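Local coordinates for protein PES4 (Saccharomyces cerevisiae S288C, PDB 6EZ7) that probably binds RNA, with messenger 3'-untranslated regions and poly(A) or poly(U) tracts as likely targets, this chain being its third RNA recognition motif domain, at residues Ile4-Leu9 against Leu71-Ala76; Asn8-Thr13 against Tyr65-Lys70; Ser23-Ile28 against Ile58-Asn63. All blocks are in the same frame, centred on the assembly; numbering follows the deposited sequence.

Contact 1 of 3, residues Ile4-Leu9 against Leu71-Ala76; sequences IFIKNL and LLVTRA
Phe5 and Thr74 exchange two main-chain hydrogen bonds, Phe5 N to Thr74 O at 2.7 Å and Thr74 N to Phe5 O at 3.0 Å. Lys7 and Leu72 do the same two residues on, with Lys7 N to Leu72 O also 2.7 Å. Two of these acceptors are met by a CA-H group as well: Val73 CA lies 3.3 Å from Phe5 O, and Ile6 CA 3.3 Å from Leu72 O. Strand 3-9 is the central strand of the RNA recognition motif sheet, and 69-75 runs antiparallel beside it; 4-9, sequence IFIKNL, fits the RNP2 signature, in which the aromatic second position commonly stacks on RNA. Here Phe5 shares the outer face with Lys7, Leu72 and Thr74 and meets the ring of Phe45. Its CG stands anti to the carbonyl carbon (chi1 -78°), beside the backbone N, which brings ring atom CE2 within 3.5 Å of Ala76 CB. A serine here would probably leave the Ala76 methyl and the Phe45 ring without their aromatic neighbour. The Lys7 chain runs beside Leu72, CD against CD2. Ile6 and Val73 share the other face and pack on Phe22 of helix 15-22, as does Ile4, whose CD1 touches Val73 CG1. Where the strands part, Leu9 CD2 meets Leu71 CD2 at 3.6 Å, methyl against methyl.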
ATOM      1  N   ILE A   4      -2.783  -0.805   4.995  1.00 18.83           N
ATOM      2  CA  ILE A   4      -2.360  -1.830   4.052  1.00 17.00           C
ATOM      3  C   ILE A   4      -0.856  -1.787   3.824  1.00 23.74           C
ATOM      4  O   ILE A   4      -0.201  -0.772   4.078  1.00 21.83           O
ATOM      5  CB  ILE A   4      -3.076  -1.682   2.692  1.00 19.34           C
ATOM      6  CG1 ILE A   4      -2.755  -0.322   2.065  1.00 18.26           C
ATOM      7  CG2 ILE A   4      -4.575  -1.872   2.856  1.00 19.05           C
ATOM      8  CD1 ILE A   4      -3.355  -0.126   0.682  1.00 19.80           C
ATOM      9  N   PHE A   5      -0.308  -2.903   3.366  1.00 25.21           N
ATOM     10  CA  PHE A   5       1.064  -2.928   2.883  1.00 18.38           C
ATOM     11  C   PHE A   5       1.046  -3.014   1.370  1.00 19.32           C
ATOM     12  O   PHE A   5       0.220  -3.718   0.791  1.00 18.49           O
ATOM     13  CB  PHE A   5       1.845  -4.109   3.466  1.00 22.31           C
ATOM     14  CG  PHE A   5       2.307  -3.899   4.878  1.00 23.55           C
ATOM     15  CD1 PHE A   5       3.203  -2.889   5.182  1.00 22.73           C
ATOM     16  CD2 PHE A   5       1.864  -4.726   5.897  1.00 33.79           C
ATOM     17  CE1 PHE A   5       3.639  -2.699   6.482  1.00 31.03           C
ATOM     18  CE2 PHE A   5       2.298  -4.541   7.197  1.00 33.40           C
ATOM     19  CZ  PHE A   5       3.183  -3.524   7.488  1.00 32.99           C
ATOM     20  N   ILE A   6       1.948  -2.284   0.731  1.00 15.75           N
ATOM     21  CA  ILE A   6       2.115  -2.374  -0.712  1.00 16.65           C
ATOM     22  C   ILE A   6       3.543  -2.787  -0.988  1.00 24.08           C
ATOM     23  O   ILE A   6       4.480  -2.085  -0.607  1.00 19.32           O
ATOM     24  CB  ILE A   6       1.813  -1.043  -1.408  1.00 20.51           C
ATOM     25  CG1 ILE A   6       0.443  -0.524  -0.970  1.00 18.83           C
ATOM     26  CG2 ILE A   6       1.887  -1.204  -2.916  1.00 17.17           C
ATOM     27  CD1 ILE A   6       0.299   0.962  -1.123  1.00 20.37           C
ATOM     28  N   LYS A   7       3.715  -3.936  -1.629  1.00 20.42           N
ATOM     29  CA  LYS A   7       5.051  -4.456  -1.873  1.00 23.27           C
ATOM     30  C   LYS A   7       5.265  -4.721  -3.353  1.00 20.24           C
ATOM     31  O   LYS A   7       4.335  -4.607  -4.149  1.00 22.04           O
ATOM     32  CB  LYS A   7       5.283  -5.731  -1.060  1.00 30.30           C
ATOM     33  CG  LYS A   7       4.945  -5.575   0.418  1.00 41.20           C
ATOM     34  CD  LYS A   7       5.395  -6.774   1.230  1.00 43.44           C
ATOM     35  CE  LYS A   7       6.864  -6.672   1.597  1.00 50.55           C
ATOM     36  NZ  LYS A   7       7.224  -7.656   2.654  1.00 55.14           N
ATOM     37  N   ASN A   8       6.500  -5.074  -3.705  1.00 19.15           N
ATOM     38  CA  ASN A   8       6.913  -5.251  -5.094  1.00 18.55           C
ATOM     39  C   ASN A   8       6.749  -3.959  -5.884  1.00 24.35           C
ATOM     40  O   ASN A   8       6.339  -3.967  -7.045  1.00 28.39           O
ATOM     41  CB  ASN A   8       6.132  -6.383  -5.764  1.00 22.79           C
ATOM     42  CG  ASN A   8       6.810  -6.891  -7.017  1.00 35.94           C
ATOM     43  OD1 ASN A   8       8.031  -6.803  -7.150  1.00 40.84           O
ATOM     44  ND2 ASN A   8       6.022  -7.411  -7.953  1.00 33.15           N
ATOM     45  N   LEU A   9       7.075  -2.843  -5.242  1.00 25.71           N
ATOM     46  CA  LEU A   9       7.039  -1.549  -5.905  1.00 20.44           C
ATOM     47  C   LEU A   9       8.324  -1.315  -6.681  1.00 22.66           C
ATOM     48  O   LEU A   9       9.402  -1.717  -6.239  1.00 29.44           O
ATOM     49  CB  LEU A   9       6.829  -0.427  -4.889  1.00 23.00           C
ATOM     50  CG  LEU A   9       5.452  -0.312  -4.234  1.00 16.52           C
ATOM     51  CD1 LEU A   9       5.536   0.585  -3.011  1.00 22.47           C
ATOM     52  CD2 LEU A   9       4.430   0.228  -5.222  1.00 16.74           C
ATOM     53  N   LEU A  71       1.921  -5.499  -8.284  1.00 21.09           N
ATOM     54  CA  LEU A  71       1.908  -5.050  -6.900  1.00 16.39           C
ATOM     55  C   LEU A  71       1.288  -6.073  -5.965  1.00 25.23           C
ATOM     56  O   LEU A  71       0.322  -6.751  -6.314  1.00 25.06           O
ATOM     57  CB  LEU A  71       1.156  -3.724  -6.774  1.00 19.59           C
ATOM     58  CG  LEU A  71       1.781  -2.534  -7.496  1.00 26.98           C
ATOM     59  CD1 LEU A  71       1.121  -1.239  -7.052  1.00 27.55           C
ATOM     60  CD2 LEU A  71       3.281  -2.495  -7.251  1.00 19.27           C
ATOM     61  N   LEU A  72       1.861  -6.178  -4.771  1.00 18.11           N
ATOM     62  CA  LEU A  72       1.276  -6.977  -3.710  1.00 24.92           C
ATOM     63  C   LEU A  72       0.647  -6.034  -2.696  1.00 26.48           C
ATOM     64  O   LEU A  72       1.340  -5.242  -2.060  1.00 26.56           O
ATOM     65  CB  LEU A  72       2.330  -7.867  -3.049  1.00 26.06           C
ATOM     66  CG  LEU A  72       1.894  -8.642  -1.804  1.00 30.27           C
ATOM     67  CD1 LEU A  72       0.808  -9.663  -2.137  1.00 36.33           C
ATOM     68  CD2 LEU A  72       3.096  -9.316  -1.157  1.00 34.71           C
ATOM     69  N   VAL A  73      -0.672  -6.098  -2.568  1.00 17.53           N
ATOM     70  CA  VAL A  73      -1.372  -5.238  -1.630  1.00 14.83           C
ATOM     71  C   VAL A  73      -2.100  -6.096  -0.610  1.00 20.18           C
ATOM     72  O   VAL A  73      -3.044  -6.812  -0.946  1.00 25.66           O
ATOM     73  CB  VAL A  73      -2.356  -4.304  -2.350  1.00 20.23           C
ATOM     74  CG1 VAL A  73      -3.043  -3.384  -1.351  1.00 23.06           C
ATOM     75  CG2 VAL A  73      -1.619  -3.493  -3.405  1.00 25.01           C
ATOM     76  N   THR A  74      -1.638  -6.042   0.635  1.00 26.30           N
ATOM     77  CA  THR A  74      -2.200  -6.874   1.690  1.00 27.35           C
ATOM     78  C   THR A  74      -2.566  -6.036   2.902  1.00 24.68           C
ATOM     79  O   THR A  74      -2.065  -4.930   3.070  1.00 19.77           O
ATOM     80  CB  THR A  74      -1.220  -7.977   2.124  1.00 29.56           C
ATOM     81  OG1 THR A  74       0.025  -7.383   2.515  1.00 32.65           O
ATOM     82  CG2 THR A  74      -0.969  -8.947   0.987  1.00 31.78           C
ATOM     83  N   ARG A  75      -3.441  -6.562   3.748  1.00 22.78           N
ATOM     84  CA  ARG A  75      -3.809  -5.855   4.966  1.00 24.98           C
ATOM     85  C   ARG A  75      -2.639  -5.839   5.945  1.00 28.31           C
ATOM     86  O   ARG A  75      -1.910  -6.820   6.074  1.00 30.18           O
ATOM     87  CB  ARG A  75      -5.043  -6.493   5.611  1.00 30.30           C
ATOM     88  CG  ARG A  75      -5.477  -5.822   6.904  1.00 41.75           C
ATOM     89  CD  ARG A  75      -6.949  -6.058   7.197  1.00 51.98           C
ATOM     90  NE  ARG A  75      -7.802  -5.534   6.134  1.00 55.19           N
ATOM     91  CZ  ARG A  75      -8.155  -4.258   6.023  1.00 53.81           C
ATOM     92  NH1 ARG A  75      -7.719  -3.365   6.902  1.00 46.96           N
ATOM     93  NH2 ARG A  75      -8.937  -3.870   5.024  1.00 56.46           N
ATOM     94  N   ALA A  76      -2.451  -4.704   6.611  1.00 22.49           N
ATOM     95  CA  ALA A  76      -1.451  -4.585   7.656  1.00 24.99           C
ATOM     96  C   ALA A  76      -2.093  -4.926   8.987  1.00 32.08           C
ATOM     97  O   ALA A  76      -2.625  -4.051   9.669  1.00 49.46           O
ATOM     98  CB  ALA A  76      -0.873  -3.190   7.685  1.00 31.12           C
TER

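Contact 2 of 3, residues Asn8-Thr13 against Tyr65-Lys70; sequences NLPTIT and YFRGKK
With chi1 at 177°, the Phe66 ring extends opposite the main-chain N and over toward the loop, where CD2 meets Pro10 CD at 3.5 Å; a similar turn in Asn8 (chi1 -162°) aims its amide at the backbone of Lys70. The contact joins the loop after the first strand of the RNA recognition motif to the small hairpin that leads into its last strand, reversed by a type I' turn from Phe66 to Lys69. Asn8 ND2 donates to Lys70 O at 2.6 Å; the acceptor is close to the amide plane, but the donor stands 42° out of the carbonyl plane, above it. A water accepts from Lys70 N and, weakly, from the same ND2. Asn8 O is buried against Lys69 CB and has no polar partner. Pro10 wedges between hairpin side chains: its CG lies 3.2 Å from Phe66 O and also touches Arg67 CB and Lys69 CG. The Phe66 ring is touched from several sides. Arg67 CG covers one face near the rim, Thr13 OG1 comes to the edge near the ring plane, 3.5 Å from CE2, and Phe21 of helix 15-22 makes an edge-to-face contact. Thr13 itself is placed by a type I turn from Pro10, its N bonded to Pro10 O at 3.0 Å. At the outer end Ile12 CD1 rests 3.3 Å from Arg67 NE, and a second water bridges the same residues, donating to Ile12 O at 3.0 Å and accepting from Arg67 NH2 at 2.7 Å.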
ATOM      1  N   ASN A   8       6.500  -5.074  -3.705  1.00 19.15           N
ATOM      2  CA  ASN A   8       6.913  -5.251  -5.094  1.00 18.55           C
ATOM      3  C   ASN A   8       6.749  -3.959  -5.884  1.00 24.35           C
ATOM      4  O   ASN A   8       6.339  -3.967  -7.045  1.00 28.39           O
ATOM      5  CB  ASN A   8       6.132  -6.383  -5.764  1.00 22.79           C
ATOM      6  CG  ASN A   8       6.810  -6.891  -7.017  1.00 35.94           C
ATOM      7  OD1 ASN A   8       8.031  -6.803  -7.150  1.00 40.84           O
ATOM      8  ND2 ASN A   8       6.022  -7.411  -7.953  1.00 33.15           N
ATOM      9  N   LEU A   9       7.075  -2.843  -5.242  1.00 25.71           N
ATOM     10  CA  LEU A   9       7.039  -1.549  -5.905  1.00 20.44           C
ATOM     11  C   LEU A   9       8.324  -1.315  -6.681  1.00 22.66           C
ATOM     12  O   LEU A   9       9.402  -1.717  -6.239  1.00 29.44           O
ATOM     13  CB  LEU A   9       6.829  -0.427  -4.889  1.00 23.00           C
ATOM     14  CG  LEU A   9       5.452  -0.312  -4.234  1.00 16.52           C
ATOM     15  CD1 LEU A   9       5.536   0.585  -3.011  1.00 22.47           C
ATOM     16  CD2 LEU A   9       4.430   0.228  -5.222  1.00 16.74           C
ATOM     17  N   PRO A  10       8.211  -0.668  -7.848  1.00 25.38           N
ATOM     18  CA  PRO A  10       9.375  -0.253  -8.636  1.00 24.81           C
ATOM     19  C   PRO A  10      10.233   0.714  -7.835  1.00 32.75           C
ATOM     20  O   PRO A  10       9.683   1.490  -7.055  1.00 24.34           O
ATOM     21  CB  PRO A  10       8.755   0.442  -9.852  1.00 23.18           C
ATOM     22  CG  PRO A  10       7.345  -0.020  -9.897  1.00 29.06           C
ATOM     23  CD  PRO A  10       6.944  -0.270  -8.481  1.00 23.80           C
ATOM     24  N   THR A  11      11.548   0.676  -8.021  1.00 29.95           N
ATOM     25  CA  THR A  11      12.448   1.500  -7.220  1.00 34.90           C
ATOM     26  C   THR A  11      12.255   2.998  -7.461  1.00 30.39           C
ATOM     27  O   THR A  11      12.585   3.810  -6.604  1.00 31.71           O
ATOM     28  CB  THR A  11      13.919   1.137  -7.482  1.00 40.71           C
ATOM     29  OG1 THR A  11      14.200   1.254  -8.882  1.00 46.05           O
ATOM     30  CG2 THR A  11      14.201  -0.288  -7.029  1.00 46.53           C
ATOM     31  N   ILE A  12      11.713   3.366  -8.616  1.00 24.53           N
ATOM     32  CA  ILE A  12      11.494   4.779  -8.912  1.00 25.63           C
ATOM     33  C   ILE A  12      10.155   5.300  -8.377  1.00 25.95           C
ATOM     34  O   ILE A  12       9.783   6.443  -8.632  1.00 20.44           O
ATOM     35  CB  ILE A  12      11.582   5.057 -10.432  1.00 42.80           C
ATOM     36  CG1 ILE A  12      10.967   3.918 -11.249  1.00 52.23           C
ATOM     37  CG2 ILE A  12      13.032   5.245 -10.845  1.00 53.27           C
ATOM     38  CD1 ILE A  12       9.498   3.692 -11.026  1.00 56.33           C
ATOM     39  N   THR A  13       9.436   4.452  -7.645  1.00 23.23           N
ATOM     40  CA  THR A  13       8.156   4.836  -7.051  1.00 23.93           C
ATOM     41  C   THR A  13       8.301   6.065  -6.163  1.00 27.14           C
ATOM     42  O   THR A  13       9.230   6.155  -5.359  1.00 20.12           O
ATOM     43  CB  THR A  13       7.561   3.682  -6.227  1.00 25.97           C
ATOM     44  OG1 THR A  13       7.425   2.528  -7.065  1.00 24.21           O
ATOM     45  CG2 THR A  13       6.200   4.058  -5.660  1.00 19.58           C
ATOM     46  N   TYR A  65      -0.596  -3.934 -12.024  1.00 17.14           N
ATOM     47  CA  TYR A  65       0.720  -3.682 -12.603  1.00 17.00           C
ATOM     48  C   TYR A  65       1.085  -2.216 -12.548  1.00 19.43           C
ATOM     49  O   TYR A  65       0.357  -1.356 -13.054  1.00 17.53           O
ATOM     50  CB  TYR A  65       0.788  -4.167 -14.053  1.00 17.46           C
ATOM     51  CG  TYR A  65       0.959  -5.659 -14.184  1.00 21.81           C
ATOM     52  CD1 TYR A  65       2.219  -6.242 -14.120  1.00 24.60           C
ATOM     53  CD2 TYR A  65      -0.137  -6.485 -14.375  1.00 21.76           C
ATOM     54  CE1 TYR A  65       2.376  -7.614 -14.241  1.00 22.84           C
ATOM     55  CE2 TYR A  65       0.011  -7.850 -14.495  1.00 28.02           C
ATOM     56  CZ  TYR A  65       1.267  -8.409 -14.427  1.00 33.85           C
ATOM     57  OH  TYR A  65       1.408  -9.772 -14.547  1.00 43.69           O
ATOM     58  N   PHE A  66       2.229  -1.937 -11.936  1.00 16.04           N
ATOM     59  CA  PHE A  66       2.763  -0.591 -11.901  1.00 21.95           C
ATOM     60  C   PHE A  66       4.196  -0.623 -12.413  1.00 19.72           C
ATOM     61  O   PHE A  66       5.064  -1.255 -11.810  1.00 18.04           O
ATOM     62  CB  PHE A  66       2.694  -0.019 -10.487  1.00 18.27           C
ATOM     63  CG  PHE A  66       3.297   1.342 -10.364  1.00 20.62           C
ATOM     64  CD1 PHE A  66       3.046   2.310 -11.322  1.00 20.03           C
ATOM     65  CD2 PHE A  66       4.108   1.661  -9.291  1.00 27.79           C
ATOM     66  CE1 PHE A  66       3.602   3.572 -11.214  1.00 32.99           C
ATOM     67  CE2 PHE A  66       4.663   2.919  -9.178  1.00 24.07           C
ATOM     68  CZ  PHE A  66       4.408   3.875 -10.138  1.00 25.82           C
ATOM     69  N   ARG A  67       4.422   0.046 -13.539  1.00 20.06           N
ATOM     70  CA  ARG A  67       5.688  -0.025 -14.264  1.00 25.79           C
ATOM     71  C   ARG A  67       6.178  -1.462 -14.399  1.00 29.53           C
ATOM     72  O   ARG A  67       7.322  -1.776 -14.069  1.00 29.26           O
ATOM     73  CB  ARG A  67       6.746   0.838 -13.580  1.00 29.96           C
ATOM     74  CG  ARG A  67       6.280   2.258 -13.355  1.00 33.04           C
ATOM     75  CD  ARG A  67       7.376   3.247 -13.653  1.00 53.00           C
ATOM     76  NE  ARG A  67       7.083   4.554 -13.075  1.00 69.10           N
ATOM     77  CZ  ARG A  67       7.018   5.681 -13.776  1.00 79.63           C
ATOM     78  NH1 ARG A  67       7.230   5.660 -15.085  1.00 83.37           N
ATOM     79  NH2 ARG A  67       6.746   6.827 -13.167  1.00 79.46           N
ATOM     80  N   GLY A  68       5.290  -2.337 -14.862  1.00 27.37           N
ATOM     81  CA  GLY A  68       5.648  -3.712 -15.150  1.00 23.57           C
ATOM     82  C   GLY A  68       5.729  -4.615 -13.935  1.00 26.15           C
ATOM     83  O   GLY A  68       5.881  -5.826 -14.076  1.00 28.33           O
ATOM     84  N   LYS A  69       5.641  -4.029 -12.744  1.00 25.98           N
ATOM     85  CA  LYS A  69       5.686  -4.794 -11.503  1.00 22.65           C
ATOM     86  C   LYS A  69       4.281  -5.106 -11.013  1.00 26.88           C
ATOM     87  O   LYS A  69       3.448  -4.206 -10.896  1.00 19.83           O
ATOM     88  CB  LYS A  69       6.447  -4.029 -10.414  1.00 23.68           C
ATOM     89  CG  LYS A  69       7.904  -3.733 -10.731  1.00 32.68           C
ATOM     90  CD  LYS A  69       8.709  -5.006 -10.905  1.00 51.88           C
ATOM     91  CE  LYS A  69      10.200  -4.725 -10.800  1.00 64.79           C
ATOM     92  NZ  LYS A  69      10.828  -4.525 -12.138  1.00 65.33           N
ATOM     93  N   LYS A  70       4.023  -6.376 -10.721  1.00 22.28           N
ATOM     94  CA  LYS A  70       2.740  -6.784 -10.171  1.00 22.21           C
ATOM     95  C   LYS A  70       2.720  -6.484  -8.676  1.00 28.38           C
ATOM     96  O   LYS A  70       3.424  -7.123  -7.894  1.00 18.40           O
ATOM     97  CB  LYS A  70       2.479  -8.269 -10.436  1.00 22.54           C
ATOM     98  CG  LYS A  70       1.045  -8.687 -10.191  1.00 32.99           C
ATOM     99  CD  LYS A  70       0.771 -10.088 -10.712  1.00 40.39           C
ATOM    100  CE  LYS A  70       1.623 -11.117  -9.993  1.00 49.80           C
ATOM    101  NZ  LYS A  70       1.220 -12.505 -10.348  1.00 61.13           N
TER
HETATM  102  O   HOH W   1       6.165  -8.727 -11.083  1.00 40.99           O
HETATM  103  O   HOH W   2       7.481   6.879 -10.519  1.00 34.84           O

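Contact 3 of 3, residues Ser23-Ile28 against Ile58-Asn63; sequences SEVGPI and IKRYNN
Glu24 O receives a weak hydrogen bond from Arg60 NH1, 3.4 Å long and bent to 132° at the hydrogen; it is the one polar bond between 23-28 and 58-63. The Glu24 carboxylate does not join in: OE1 stays 5.5 Å from Arg60 NH2, so the opposite charges could attract only at a distance. Much of the contact is instead the packing of Val25 against the arginine. Val25 CG1 sits over one face of the guanidinium, 3.5 Å from Arg60 NH1, and also touches CD, so one methyl meets both the aliphatic and the flat part of the side chain. The two side chains run antiparallel to one another where they meet, and a bend at chi3 (50°) in Arg60 carries NH1 across to the Glu24 carbonyl. In the RNA recognition motif two helices lie against one face of the sheet; here the loop leaving the first, 15-22, meets the last turn of the second, 51-61, which is closed by Asn62 N bonded to Ile58 O at 3.1 Å. Next along the helix, the phenol of Tyr61 reaches Glu24 through its OH, which lies 3.8 Å from Glu24 CG and as near to CB; it makes a weak hydrogen bond to Phe21 O of helix 15-22. The ring and the Glu24 carboxylate stand 76° apart in plane. Val25 CG1 reaches Tyr61 as well, at 4.3 Å from CE2, and the same ring meets Phe22 and packs edge-to-face with Phe64. Val25 also touches Ala57 and Tyr48, while its carbonyl oxygen accepts a hydrogen bond from Lys56 NZ.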
ATOM      1  N   SER A  23      -5.379   6.942  -3.469  1.00 19.25           N
ATOM      2  CA  SER A  23      -6.418   7.877  -3.043  1.00 21.63           C
ATOM      3  C   SER A  23      -7.690   7.687  -3.860  1.00 28.84           C
ATOM      4  O   SER A  23      -8.725   8.288  -3.565  1.00 34.19           O
ATOM      5  CB  SER A  23      -5.942   9.324  -3.165  1.00 25.58           C
ATOM      6  OG  SER A  23      -4.805   9.553  -2.353  1.00 37.83           O
ATOM      7  N   GLU A  24      -7.612   6.849  -4.887  1.00 26.07           N
ATOM      8  CA  GLU A  24      -8.762   6.592  -5.746  1.00 31.84           C
ATOM      9  C   GLU A  24      -9.862   5.813  -5.028  1.00 38.49           C
ATOM     10  O   GLU A  24     -11.014   5.829  -5.455  1.00 34.59           O
ATOM     11  CB  GLU A  24      -8.331   5.838  -7.005  1.00 31.94           C
ATOM     12  CG  GLU A  24      -7.408   6.635  -7.915  1.00 49.41           C
ATOM     13  CD  GLU A  24      -8.030   7.944  -8.378  1.00 71.40           C
ATOM     14  OE1 GLU A  24      -9.241   7.956  -8.687  1.00 74.90           O
ATOM     15  OE2 GLU A  24      -7.307   8.962  -8.429  1.00 81.32           O
ATOM     16  N   VAL A  25      -9.509   5.129  -3.942  1.00 26.54           N
ATOM     17  CA  VAL A  25     -10.490   4.341  -3.203  1.00 30.97           C
ATOM     18  C   VAL A  25     -11.050   5.109  -2.011  1.00 36.19           C
ATOM     19  O   VAL A  25     -12.113   4.771  -1.487  1.00 41.45           O
ATOM     20  CB  VAL A  25      -9.889   3.016  -2.702  1.00 36.37           C
ATOM     21  CG1 VAL A  25      -9.477   2.147  -3.875  1.00 45.40           C
ATOM     22  CG2 VAL A  25      -8.707   3.284  -1.812  1.00 31.27           C
ATOM     23  N   GLY A  26     -10.336   6.145  -1.588  1.00 27.59           N
ATOM     24  CA  GLY A  26     -10.752   6.938  -0.445  1.00 22.74           C
ATOM     25  C   GLY A  26      -9.601   7.752   0.107  1.00 26.34           C
ATOM     26  O   GLY A  26      -8.452   7.525  -0.269  1.00 26.89           O
ATOM     27  N   PRO A  27      -9.905   8.702   1.003  1.00 28.93           N
ATOM     28  CA  PRO A  27      -8.915   9.622   1.577  1.00 30.22           C
ATOM     29  C   PRO A  27      -7.822   8.892   2.348  1.00 32.69           C
ATOM     30  O   PRO A  27      -8.119   8.032   3.174  1.00 29.50           O
ATOM     31  CB  PRO A  27      -9.746  10.497   2.525  1.00 26.71           C
ATOM     32  CG  PRO A  27     -11.163  10.327   2.077  1.00 39.24           C
ATOM     33  CD  PRO A  27     -11.252   8.931   1.555  1.00 35.27           C
ATOM     34  N   ILE A  28      -6.571   9.241   2.084  1.00 35.44           N
ATOM     35  CA  ILE A  28      -5.452   8.619   2.776  1.00 32.46           C
ATOM     36  C   ILE A  28      -5.038   9.435   3.997  1.00 31.84           C
ATOM     37  O   ILE A  28      -4.801  10.640   3.902  1.00 31.65           O
ATOM     38  CB  ILE A  28      -4.246   8.448   1.839  1.00 27.24           C
ATOM     39  CG1 ILE A  28      -4.552   7.385   0.783  1.00 24.93           C
ATOM     40  CG2 ILE A  28      -3.013   8.055   2.634  1.00 33.23           C
ATOM     41  CD1 ILE A  28      -3.503   7.278  -0.307  1.00 25.41           C
ATOM     42  N   ILE A  58      -7.176  -3.098  -1.250  1.00 18.69           N
ATOM     43  CA  ILE A  58      -6.705  -4.460  -1.463  1.00 19.46           C
ATOM     44  C   ILE A  58      -7.434  -5.098  -2.645  1.00 22.26           C
ATOM     45  O   ILE A  58      -6.812  -5.671  -3.540  1.00 25.48           O
ATOM     46  CB  ILE A  58      -6.906  -5.325  -0.208  1.00 27.54           C
ATOM     47  CG1 ILE A  58      -6.070  -4.780   0.951  1.00 24.58           C
ATOM     48  CG2 ILE A  58      -6.551  -6.777  -0.497  1.00 32.13           C
ATOM     49  CD1 ILE A  58      -6.368  -5.448   2.276  1.00 30.00           C
ATOM     50  N   LYS A  59      -8.757  -4.983  -2.651  1.00 25.34           N
ATOM     51  CA  LYS A  59      -9.555  -5.592  -3.710  1.00 24.24           C
ATOM     52  C   LYS A  59      -9.241  -4.995  -5.074  1.00 24.65           C
ATOM     53  O   LYS A  59      -9.249  -5.698  -6.088  1.00 27.89           O
ATOM     54  CB  LYS A  59     -11.050  -5.444  -3.411  1.00 31.52           C
ATOM     55  CG  LYS A  59     -11.567  -6.413  -2.364  1.00 40.91           C
ATOM     56  CD  LYS A  59     -13.074  -6.602  -2.482  1.00 55.43           C
ATOM     57  CE  LYS A  59     -13.838  -5.539  -1.709  1.00 63.54           C
ATOM     58  NZ  LYS A  59     -14.077  -5.947  -0.296  1.00 68.63           N
ATOM     59  N   ARG A  60      -8.955  -3.701  -5.104  1.00 23.59           N
ATOM     60  CA  ARG A  60      -8.763  -3.023  -6.377  1.00 34.62           C
ATOM     61  C   ARG A  60      -7.320  -3.039  -6.867  1.00 29.20           C
ATOM     62  O   ARG A  60      -7.084  -3.058  -8.077  1.00 25.58           O
ATOM     63  CB  ARG A  60      -9.274  -1.582  -6.282  1.00 29.93           C
ATOM     64  CG  ARG A  60     -10.773  -1.511  -6.003  1.00 39.83           C
ATOM     65  CD  ARG A  60     -11.279  -0.084  -5.934  1.00 51.96           C
ATOM     66  NE  ARG A  60     -10.851   0.708  -7.082  1.00 69.54           N
ATOM     67  CZ  ARG A  60     -11.145   1.993  -7.249  1.00 76.34           C
ATOM     68  NH1 ARG A  60     -11.870   2.634  -6.340  1.00 75.03           N
ATOM     69  NH2 ARG A  60     -10.713   2.638  -8.323  1.00 76.67           N
ATOM     70  N   TYR A  61      -6.353  -3.060  -5.952  1.00 19.85           N
ATOM     71  CA  TYR A  61      -4.961  -2.887  -6.367  1.00 19.53           C
ATOM     72  C   TYR A  61      -4.046  -4.092  -6.175  1.00 22.36           C
ATOM     73  O   TYR A  61      -2.918  -4.083  -6.665  1.00 20.77           O
ATOM     74  CB  TYR A  61      -4.354  -1.684  -5.649  1.00 16.66           C
ATOM     75  CG  TYR A  61      -4.746  -0.381  -6.294  1.00 20.78           C
ATOM     76  CD1 TYR A  61      -4.339  -0.083  -7.588  1.00 26.45           C
ATOM     77  CD2 TYR A  61      -5.527   0.547  -5.621  1.00 21.82           C
ATOM     78  CE1 TYR A  61      -4.696   1.102  -8.195  1.00 25.84           C
ATOM     79  CE2 TYR A  61      -5.892   1.740  -6.221  1.00 25.34           C
ATOM     80  CZ  TYR A  61      -5.471   2.010  -7.507  1.00 30.84           C
ATOM     81  OH  TYR A  61      -5.825   3.196  -8.113  1.00 35.84           O
ATOM     82  N   ASN A  62      -4.494  -5.126  -5.474  1.00 19.76           N
ATOM     83  CA  ASN A  62      -3.670  -6.326  -5.436  1.00 17.68           C
ATOM     84  C   ASN A  62      -3.558  -6.861  -6.859  1.00 17.73           C
ATOM     85  O   ASN A  62      -4.549  -6.897  -7.591  1.00 22.13           O
ATOM     86  CB  ASN A  62      -4.236  -7.388  -4.492  1.00 22.87           C
ATOM     87  CG  ASN A  62      -3.221  -8.467  -4.169  1.00 28.40           C
ATOM     88  OD1 ASN A  62      -2.018  -8.209  -4.156  1.00 21.49           O
ATOM     89  ND2 ASN A  62      -3.697  -9.681  -3.917  1.00 28.15           N
ATOM     90  N   ASN A  63      -2.337  -7.227  -7.249  1.00 23.50           N
ATOM     91  CA  ASN A  63      -2.023  -7.730  -8.591  1.00 18.19           C
ATOM     92  C   ASN A  63      -2.160  -6.682  -9.690  1.00 20.81           C
ATOM     93  O   ASN A  63      -2.168  -7.007 -10.877  1.00 21.05           O
ATOM     94  CB  ASN A  63      -2.879  -8.955  -8.920  1.00 22.35           C
ATOM     95  CG  ASN A  63      -2.552 -10.129  -8.030  1.00 33.24           C
ATOM     96  OD1 ASN A  63      -1.382 -10.446  -7.819  1.00 25.29           O
ATOM     97  ND2 ASN A  63      -3.579 -10.769  -7.486  1.00 37.45           N
TER

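From the N terminus, the first strand enters contact 1, which closes the longest loop by bringing 71-76 back beside 4-9. The chain then runs straight into contact 2, which shares Asn8 and Leu9 at its start and closes a slightly shorter loop, lying within the first, onto the hairpin 65-70. Contact 3 is nested inside both, tying the loop after helix 15-22 to the end of helix 51-61; none of the three cross. Strand 69-75 passes from contact 2 into contact 1, with Leu71 CD1 packing on Phe66 CB. Contact 3 reaches contact 1 through Asn62 and Asn63, which hydrogen-bond to Val73 and Leu71, so the residues just after helix 51-61 are tied to the backbone of strand 69-75.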